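Local coordinates for protein-L-isoaspartate(D-aspartate) O-methyltransferase (Sulfolobus tokodaii, PDB 1VBF) that probably catalyses transfer of a methyl group from S-adenosyl-L-methionine to L-isoaspartyl residues of damaged proteins, a step in their repair or degradation, at residues K73-G78 with D136-W141; I77-G82 with V95-I100. One frame throughout, in Å; residues are numbered along the deposited sequence.

Overall arrangement
Read from the N terminus, after the first helices and a small hairpin, the chain enters strand 73-77, which takes part in both contacts. It runs out at Ile-77 and Gly-78, the residues that interactions 1 and 2 share, and turns into helix 83-91. The chain then returns along strand 94-99, where interaction 2 closes a short loop with only 12 residues between its segments. Interaction 1 closes much later, after helix 102-109 and strand 118-122, when strand 135-140 comes in along the other edge of strand 73-77. The smaller loop is thus nested in the larger. Together they tie three adjacent parallel strands of the mixed seven-stranded sheet; the centres of the two contacts lie about 8 Å apart.

Interaction 1: K73-G78 with D136-W141; sequences KVLEIG and DRVVVW
Leu-75 and Val-138 pair as neighbours on two parallel strands, 73-77 and 137-140, whose axes approach to 4.7 Å at an angle of 15°. The backbone bonds alternate between the strands: Leu-75 N donates to Arg-137 O (2.9 Å), Val-139 N to Leu-75 O (3.1 Å), Ile-77 N to Val-139 O (2.8 Å), and Trp-141 N to Ile-77 O. At the start Asp-136 takes part twice, its N giving to Lys-73 O while its carboxylate OD2 receives Lys-73 N at 2.8 Å on the anti side, somewhat out of the carboxylate plane; OD2 also forms a salt bridge with Lys-156.

The apolar contacts lie on the face that carries Leu-75, Ile-77, Val-138 and Val-140. Leu-75 CB rests on Val-138 CG2, and Ile-77 CB on Val-140 CG1 (3.8 Å), each pair side by side and pointing the same way.

On the other face the polar contact is between Glu-76 and Trp-141. With CG anti to the backbone N (chi1 172°) and the chain extended, Glu-76 reaches the rim of the indole, where NE1 makes a weak hydrogen bond to OE2 (3.3 Å); carboxylate and ring planes stand 73° apart. The other oxygen, OE1, is held by Ser-97 and Thr-85. Val-139 CG1 lies 3.7 Å above one face of the indole, toward its rim.

This pairing belongs to the Rossmann-like core of the methyltransferase. Strand 94-99 flanks 73-77 and strand 159-165 flanks 135-140, while helix 83-91 covers Val-74 and Glu-76, and Trp-141 packs on helix 56-65 and stacks with Tyr-84.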
ATOM      1  N   LYS B  73     -41.855   5.766  19.916  1.00 43.12           N
ATOM      2  CA  LYS B  73     -40.937   6.669  20.580  1.00 42.39           C
ATOM      3  C   LYS B  73     -39.640   6.326  19.877  1.00 40.62           C
ATOM      4  O   LYS B  73     -39.208   5.168  19.893  1.00 41.47           O
ATOM      5  CB  LYS B  73     -40.829   6.350  22.066  1.00 44.51           C
ATOM      6  CG  LYS B  73     -40.284   7.496  22.897  1.00 46.04           C
ATOM      7  CD  LYS B  73     -40.395   7.141  24.357  1.00 50.52           C
ATOM      8  CE  LYS B  73     -40.200   8.339  25.262  1.00 52.53           C
ATOM      9  NZ  LYS B  73     -40.591   7.947  26.644  1.00 55.40           N
ATOM     10  N   VAL B  74     -39.024   7.322  19.258  1.00 37.53           N
ATOM     11  CA  VAL B  74     -37.799   7.102  18.504  1.00 35.73           C
ATOM     12  C   VAL B  74     -36.596   7.844  19.045  1.00 35.74           C
ATOM     13  O   VAL B  74     -36.666   9.046  19.292  1.00 38.01           O
ATOM     14  CB  VAL B  74     -38.003   7.530  17.027  1.00 35.07           C
ATOM     15  CG1 VAL B  74     -36.694   7.427  16.243  1.00 32.85           C
ATOM     16  CG2 VAL B  74     -39.116   6.691  16.410  1.00 31.44           C
ATOM     17  N   LEU B  75     -35.493   7.127  19.227  1.00 34.03           N
ATOM     18  CA  LEU B  75     -34.255   7.743  19.688  1.00 31.21           C
ATOM     19  C   LEU B  75     -33.377   7.943  18.449  1.00 30.41           C
ATOM     20  O   LEU B  75     -33.170   6.995  17.688  1.00 31.01           O
ATOM     21  CB  LEU B  75     -33.537   6.832  20.689  1.00 29.89           C
ATOM     22  CG  LEU B  75     -32.116   7.287  21.045  1.00 30.55           C
ATOM     23  CD1 LEU B  75     -32.182   8.529  21.904  1.00 30.03           C
ATOM     24  CD2 LEU B  75     -31.368   6.187  21.774  1.00 31.00           C
ATOM     25  N   GLU B  76     -32.878   9.160  18.244  1.00 28.32           N
ATOM     26  CA  GLU B  76     -32.016   9.483  17.105  1.00 27.78           C
ATOM     27  C   GLU B  76     -30.645   9.983  17.565  1.00 28.52           C
ATOM     28  O   GLU B  76     -30.565  11.044  18.191  1.00 28.64           O
ATOM     29  CB  GLU B  76     -32.644  10.587  16.244  1.00 28.45           C
ATOM     30  CG  GLU B  76     -31.712  11.107  15.158  1.00 30.90           C
ATOM     31  CD  GLU B  76     -32.214  12.361  14.470  1.00 33.80           C
ATOM     32  OE1 GLU B  76     -32.257  13.421  15.122  1.00 36.19           O
ATOM     33  OE2 GLU B  76     -32.562  12.297  13.270  1.00 32.94           O
ATOM     34  N   ILE B  77     -29.573   9.252  17.234  1.00 26.92           N
ATOM     35  CA  ILE B  77     -28.224   9.663  17.630  1.00 25.43           C
ATOM     36  C   ILE B  77     -27.520  10.482  16.538  1.00 26.20           C
ATOM     37  O   ILE B  77     -27.023   9.923  15.565  1.00 26.75           O
ATOM     38  CB  ILE B  77     -27.316   8.459  17.952  1.00 24.34           C
ATOM     39  CG1 ILE B  77     -28.019   7.457  18.884  1.00 24.12           C
ATOM     40  CG2 ILE B  77     -26.023   8.963  18.566  1.00 22.55           C
ATOM     41  CD1 ILE B  77     -28.478   7.996  20.220  1.00 25.10           C
ATOM     42  N   GLY B  78     -27.480  11.800  16.709  1.00 25.02           N
ATOM     43  CA  GLY B  78     -26.830  12.667  15.747  1.00 27.41           C
ATOM     44  C   GLY B  78     -27.774  13.650  15.070  1.00 31.06           C
ATOM     45  O   GLY B  78     -27.931  13.642  13.850  1.00 33.78           O
ATOM     46  N   ASP B 136     -38.782   2.588  20.549  1.00 34.53           N
ATOM     47  CA  ASP B 136     -39.281   1.645  19.557  1.00 35.05           C
ATOM     48  C   ASP B 136     -38.253   1.493  18.451  1.00 33.81           C
ATOM     49  O   ASP B 136     -38.062   0.410  17.915  1.00 34.61           O
ATOM     50  CB  ASP B 136     -40.601   2.146  18.955  1.00 37.14           C
ATOM     51  CG  ASP B 136     -41.766   2.038  19.931  1.00 38.47           C
ATOM     52  OD1 ASP B 136     -42.339   0.924  20.034  1.00 34.88           O
ATOM     53  OD2 ASP B 136     -42.085   3.064  20.597  1.00 38.73           O
ATOM     54  N   ARG B 137     -37.573   2.589  18.144  1.00 31.98           N
ATOM     55  CA  ARG B 137     -36.597   2.612  17.078  1.00 29.76           C
ATOM     56  C   ARG B 137     -35.426   3.504  17.459  1.00 30.49           C
ATOM     57  O   ARG B 137     -35.560   4.403  18.301  1.00 30.41           O
ATOM     58  CB  ARG B 137     -37.242   3.199  15.814  1.00 27.95           C
ATOM     59  CG  ARG B 137     -38.563   2.587  15.389  1.00 27.70           C
ATOM     60  CD  ARG B 137     -38.361   1.286  14.666  1.00 28.36           C
ATOM     61  NE  ARG B 137     -39.224   0.241  15.193  1.00 30.14           N
ATOM     62  CZ  ARG B 137     -40.126  -0.396  14.469  1.00 28.67           C
ATOM     63  NH1 ARG B 137     -40.256  -0.067  13.199  1.00 29.15           N
ATOM     64  NH2 ARG B 137     -40.874  -1.355  15.003  1.00 27.11           N
ATOM     65  N   VAL B 138     -34.287   3.262  16.808  1.00 30.00           N
ATOM     66  CA  VAL B 138     -33.088   4.057  16.994  1.00 27.50           C
ATOM     67  C   VAL B 138     -32.342   4.175  15.662  1.00 29.28           C
ATOM     68  O   VAL B 138     -32.166   3.185  14.953  1.00 30.83           O
ATOM     69  CB  VAL B 138     -32.135   3.429  18.005  1.00 25.58           C
ATOM     70  CG1 VAL B 138     -30.891   4.275  18.086  1.00 22.35           C
ATOM     71  CG2 VAL B 138     -32.797   3.307  19.354  1.00 22.45           C
ATOM     72  N   VAL B 139     -31.922   5.385  15.310  1.00 29.40           N
ATOM     73  CA  VAL B 139     -31.171   5.613  14.080  1.00 29.11           C
ATOM     74  C   VAL B 139     -29.894   6.307  14.484  1.00 29.33           C
ATOM     75  O   VAL B 139     -29.934   7.237  15.283  1.00 31.52           O
ATOM     76  CB  VAL B 139     -31.847   6.603  13.150  1.00 29.96           C
ATOM     77  CG1 VAL B 139     -31.451   6.315  11.698  1.00 29.62           C
ATOM     78  CG2 VAL B 139     -33.307   6.582  13.373  1.00 31.34           C
ATOM     79  N   VAL B 140     -28.760   5.894  13.929  1.00 28.40           N
ATOM     80  CA  VAL B 140     -27.497   6.550  14.272  1.00 25.87           C
ATOM     81  C   VAL B 140     -26.956   7.085  12.965  1.00 23.84           C
ATOM     82  O   VAL B 140     -26.991   6.376  11.992  1.00 25.25           O
ATOM     83  CB  VAL B 140     -26.527   5.532  14.918  1.00 23.96           C
ATOM     84  CG1 VAL B 140     -25.365   6.262  15.603  1.00 20.57           C
ATOM     85  CG2 VAL B 140     -27.295   4.676  15.916  1.00 16.38           C
ATOM     86  N   TRP B 141     -26.475   8.322  12.933  1.00 23.13           N
ATOM     87  CA  TRP B 141     -25.977   8.908  11.694  1.00 23.86           C
ATOM     88  C   TRP B 141     -24.472   9.040  11.648  1.00 24.40           C
ATOM     89  O   TRP B 141     -23.924   9.992  11.087  1.00 25.88           O
ATOM     90  CB  TRP B 141     -26.602  10.289  11.443  1.00 25.74           C
ATOM     91  CG  TRP B 141     -28.099  10.271  11.282  1.00 29.18           C
ATOM     92  CD1 TRP B 141     -29.017  10.653  12.208  1.00 29.48           C
ATOM     93  CD2 TRP B 141     -28.854   9.767  10.158  1.00 31.62           C
ATOM     94  NE1 TRP B 141     -30.287  10.414  11.753  1.00 31.14           N
ATOM     95  CE2 TRP B 141     -30.224   9.875  10.504  1.00 31.26           C
ATOM     96  CE3 TRP B 141     -28.506   9.234   8.908  1.00 32.45           C
ATOM     97  CZ2 TRP B 141     -31.257   9.469   9.637  1.00 30.72           C
ATOM     98  CZ3 TRP B 141     -29.549   8.824   8.040  1.00 33.60           C
ATOM     99  CH2 TRP B 141     -30.900   8.947   8.418  1.00 32.66           C
TER

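Interaction 2: I77-G82 with V95-I100; sequences IGTGIG and VVSVEI
Thr-79 lies over Ser-97 and Glu-99, its CB 3.3 Å from Ser-97 OG and 3.9 Å from Glu-99 CB. With OG1 beside the backbone N (chi1 -55°), the hydroxyl is turned toward the strand, where a water bridges it to Ser-97 O.

At the start of the loop, one carbonyl serves two donors. Val-98 O receives Gly-78 N at 2.8 Å, nearly straight ahead of the carbonyl, and Thr-79 N at 3.1 Å from above its plane, 45° out. Ile-77 and Val-98 form the single parallel bridge here, after which the chain leaves the sheet. It does so through a glycine-rich loop, Gly-78, Gly-80 and Gly-82 alternating with Thr-79 and Ile-81. The loop opens the first beta-alpha-beta crossover of the Rossmann-like fold, strand 73-77, helix 83-91, strand 94-99; in related methyltransferases such a loop borders the S-adenosyl-L-methionine site. Gly-78 has backbone angles that call for glycine, and a type II' turn from Thr-79 to Gly-82 brings the chain to the helix N-cap at Gly-82.

Glu-99, bent at chi2 (61°), brings OE2 to Gly-80 N at 2.9 Å, met on the anti side and tilted out of the carboxylate plane; its OE1 accepts from Asn-101 N. With an alanine in place of Glu-99 the amides of Gly-80 and Asn-101 would probably lose these acceptors, and the turn would be less firmly held. The side chain of Glu-99 also touches Met-104 and Tyr-105 of helix 102-109.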
ATOM      1  N   ILE B  77     -29.573   9.252  17.234  1.00 26.92           N
ATOM      2  CA  ILE B  77     -28.224   9.663  17.630  1.00 25.43           C
ATOM      3  C   ILE B  77     -27.520  10.482  16.538  1.00 26.20           C
ATOM      4  O   ILE B  77     -27.023   9.923  15.565  1.00 26.75           O
ATOM      5  CB  ILE B  77     -27.316   8.459  17.952  1.00 24.34           C
ATOM      6  CG1 ILE B  77     -28.019   7.457  18.884  1.00 24.12           C
ATOM      7  CG2 ILE B  77     -26.023   8.963  18.566  1.00 22.55           C
ATOM      8  CD1 ILE B  77     -28.478   7.996  20.220  1.00 25.10           C
ATOM      9  N   GLY B  78     -27.480  11.800  16.709  1.00 25.02           N
ATOM     10  CA  GLY B  78     -26.830  12.667  15.747  1.00 27.41           C
ATOM     11  C   GLY B  78     -27.774  13.650  15.070  1.00 31.06           C
ATOM     12  O   GLY B  78     -27.931  13.642  13.850  1.00 33.78           O
ATOM     13  N   THR B  79     -28.386  14.528  15.850  1.00 32.17           N
ATOM     14  CA  THR B  79     -29.342  15.500  15.323  1.00 32.36           C
ATOM     15  C   THR B  79     -28.892  16.219  14.058  1.00 32.12           C
ATOM     16  O   THR B  79     -29.640  16.297  13.085  1.00 32.02           O
ATOM     17  CB  THR B  79     -29.704  16.560  16.402  1.00 31.70           C
ATOM     18  OG1 THR B  79     -30.166  15.884  17.577  1.00 30.83           O
ATOM     19  CG2 THR B  79     -30.806  17.492  15.907  1.00 27.74           C
ATOM     20  N   GLY B  80     -27.679  16.743  14.064  1.00 31.93           N
ATOM     21  CA  GLY B  80     -27.211  17.441  12.889  1.00 33.21           C
ATOM     22  C   GLY B  80     -28.088  18.638  12.582  1.00 34.22           C
ATOM     23  O   GLY B  80     -28.428  19.386  13.495  1.00 36.27           O
ATOM     24  N   ILE B  81     -28.467  18.817  11.313  1.00 34.16           N
ATOM     25  CA  ILE B  81     -29.285  19.955  10.910  1.00 32.41           C
ATOM     26  C   ILE B  81     -30.775  19.787  11.167  1.00 32.25           C
ATOM     27  O   ILE B  81     -31.558  20.633  10.789  1.00 33.58           O
ATOM     28  CB  ILE B  81     -29.084  20.296   9.425  1.00 31.49           C
ATOM     29  CG1 ILE B  81     -29.682  19.195   8.547  1.00 32.93           C
ATOM     30  CG2 ILE B  81     -27.610  20.470   9.133  1.00 30.72           C
ATOM     31  CD1 ILE B  81     -29.683  19.533   7.062  1.00 30.69           C
ATOM     32  N   GLY B  82     -31.174  18.688  11.787  1.00 32.79           N
ATOM     33  CA  GLY B  82     -32.580  18.496  12.113  1.00 32.96           C
ATOM     34  C   GLY B  82     -33.554  18.005  11.066  1.00 34.79           C
ATOM     35  O   GLY B  82     -34.693  17.681  11.413  1.00 35.94           O
ATOM     36  N   VAL B  95     -40.038  11.976  19.757  1.00 36.60           N
ATOM     37  CA  VAL B  95     -38.677  11.802  19.268  1.00 33.44           C
ATOM     38  C   VAL B  95     -37.638  12.410  20.208  1.00 33.49           C
ATOM     39  O   VAL B  95     -37.674  13.611  20.469  1.00 34.04           O
ATOM     40  CB  VAL B  95     -38.498  12.473  17.885  1.00 30.78           C
ATOM     41  CG1 VAL B  95     -37.085  12.364  17.417  1.00 28.86           C
ATOM     42  CG2 VAL B  95     -39.392  11.830  16.885  1.00 31.56           C
ATOM     43  N   VAL B  96     -36.722  11.587  20.719  1.00 32.13           N
ATOM     44  CA  VAL B  96     -35.635  12.085  21.562  1.00 31.06           C
ATOM     45  C   VAL B  96     -34.399  12.091  20.645  1.00 30.45           C
ATOM     46  O   VAL B  96     -34.038  11.063  20.089  1.00 29.71           O
ATOM     47  CB  VAL B  96     -35.374  11.160  22.761  1.00 32.00           C
ATOM     48  CG1 VAL B  96     -34.097  11.575  23.454  1.00 31.89           C
ATOM     49  CG2 VAL B  96     -36.551  11.215  23.744  1.00 31.31           C
ATOM     50  N   SER B  97     -33.753  13.239  20.484  1.00 29.57           N
ATOM     51  CA  SER B  97     -32.602  13.329  19.600  1.00 30.24           C
ATOM     52  C   SER B  97     -31.359  13.955  20.241  1.00 32.63           C
ATOM     53  O   SER B  97     -31.408  15.076  20.742  1.00 33.76           O
ATOM     54  CB  SER B  97     -32.980  14.125  18.364  1.00 30.30           C
ATOM     55  OG  SER B  97     -31.869  14.316  17.508  1.00 32.21           O
ATOM     56  N   VAL B  98     -30.234  13.245  20.162  1.00 32.13           N
ATOM     57  CA  VAL B  98     -28.983  13.686  20.761  1.00 31.43           C
ATOM     58  C   VAL B  98     -27.935  14.237  19.784  1.00 33.02           C
ATOM     59  O   VAL B  98     -27.740  13.684  18.715  1.00 35.99           O
ATOM     60  CB  VAL B  98     -28.338  12.502  21.509  1.00 30.04           C
ATOM     61  CG1 VAL B  98     -27.135  12.977  22.307  1.00 27.92           C
ATOM     62  CG2 VAL B  98     -29.388  11.804  22.370  1.00 26.98           C
ATOM     63  N   GLU B  99     -27.249  15.312  20.169  1.00 33.04           N
ATOM     64  CA  GLU B  99     -26.194  15.906  19.359  1.00 31.70           C
ATOM     65  C   GLU B  99     -24.993  16.194  20.276  1.00 33.15           C
ATOM     66  O   GLU B  99     -25.157  16.792  21.334  1.00 35.85           O
ATOM     67  CB  GLU B  99     -26.675  17.194  18.709  1.00 31.15           C
ATOM     68  CG  GLU B  99     -25.541  17.965  18.058  1.00 34.23           C
ATOM     69  CD  GLU B  99     -24.858  17.169  16.956  1.00 35.68           C
ATOM     70  OE1 GLU B  99     -23.608  17.140  16.919  1.00 34.84           O
ATOM     71  OE2 GLU B  99     -25.578  16.574  16.126  1.00 37.82           O
ATOM     72  N   ILE B 100     -23.790  15.786  19.880  1.00 31.86           N
ATOM     73  CA  ILE B 100     -22.615  15.977  20.725  1.00 30.73           C
ATOM     74  C   ILE B 100     -21.854  17.269  20.488  1.00 32.33           C
ATOM     75  O   ILE B 100     -21.151  17.761  21.375  1.00 31.57           O
ATOM     76  CB  ILE B 100     -21.623  14.777  20.572  1.00 29.25           C
ATOM     77  CG1 ILE B 100     -20.593  14.782  21.694  1.00 26.73           C
ATOM     78  CG2 ILE B 100     -20.869  14.865  19.262  1.00 23.30           C
ATOM     79  CD1 ILE B 100     -19.824  13.470  21.789  1.00 27.47           C
TER
HETATM   80  O   HOH W   1     -29.932  17.643  19.789  1.00 21.28           O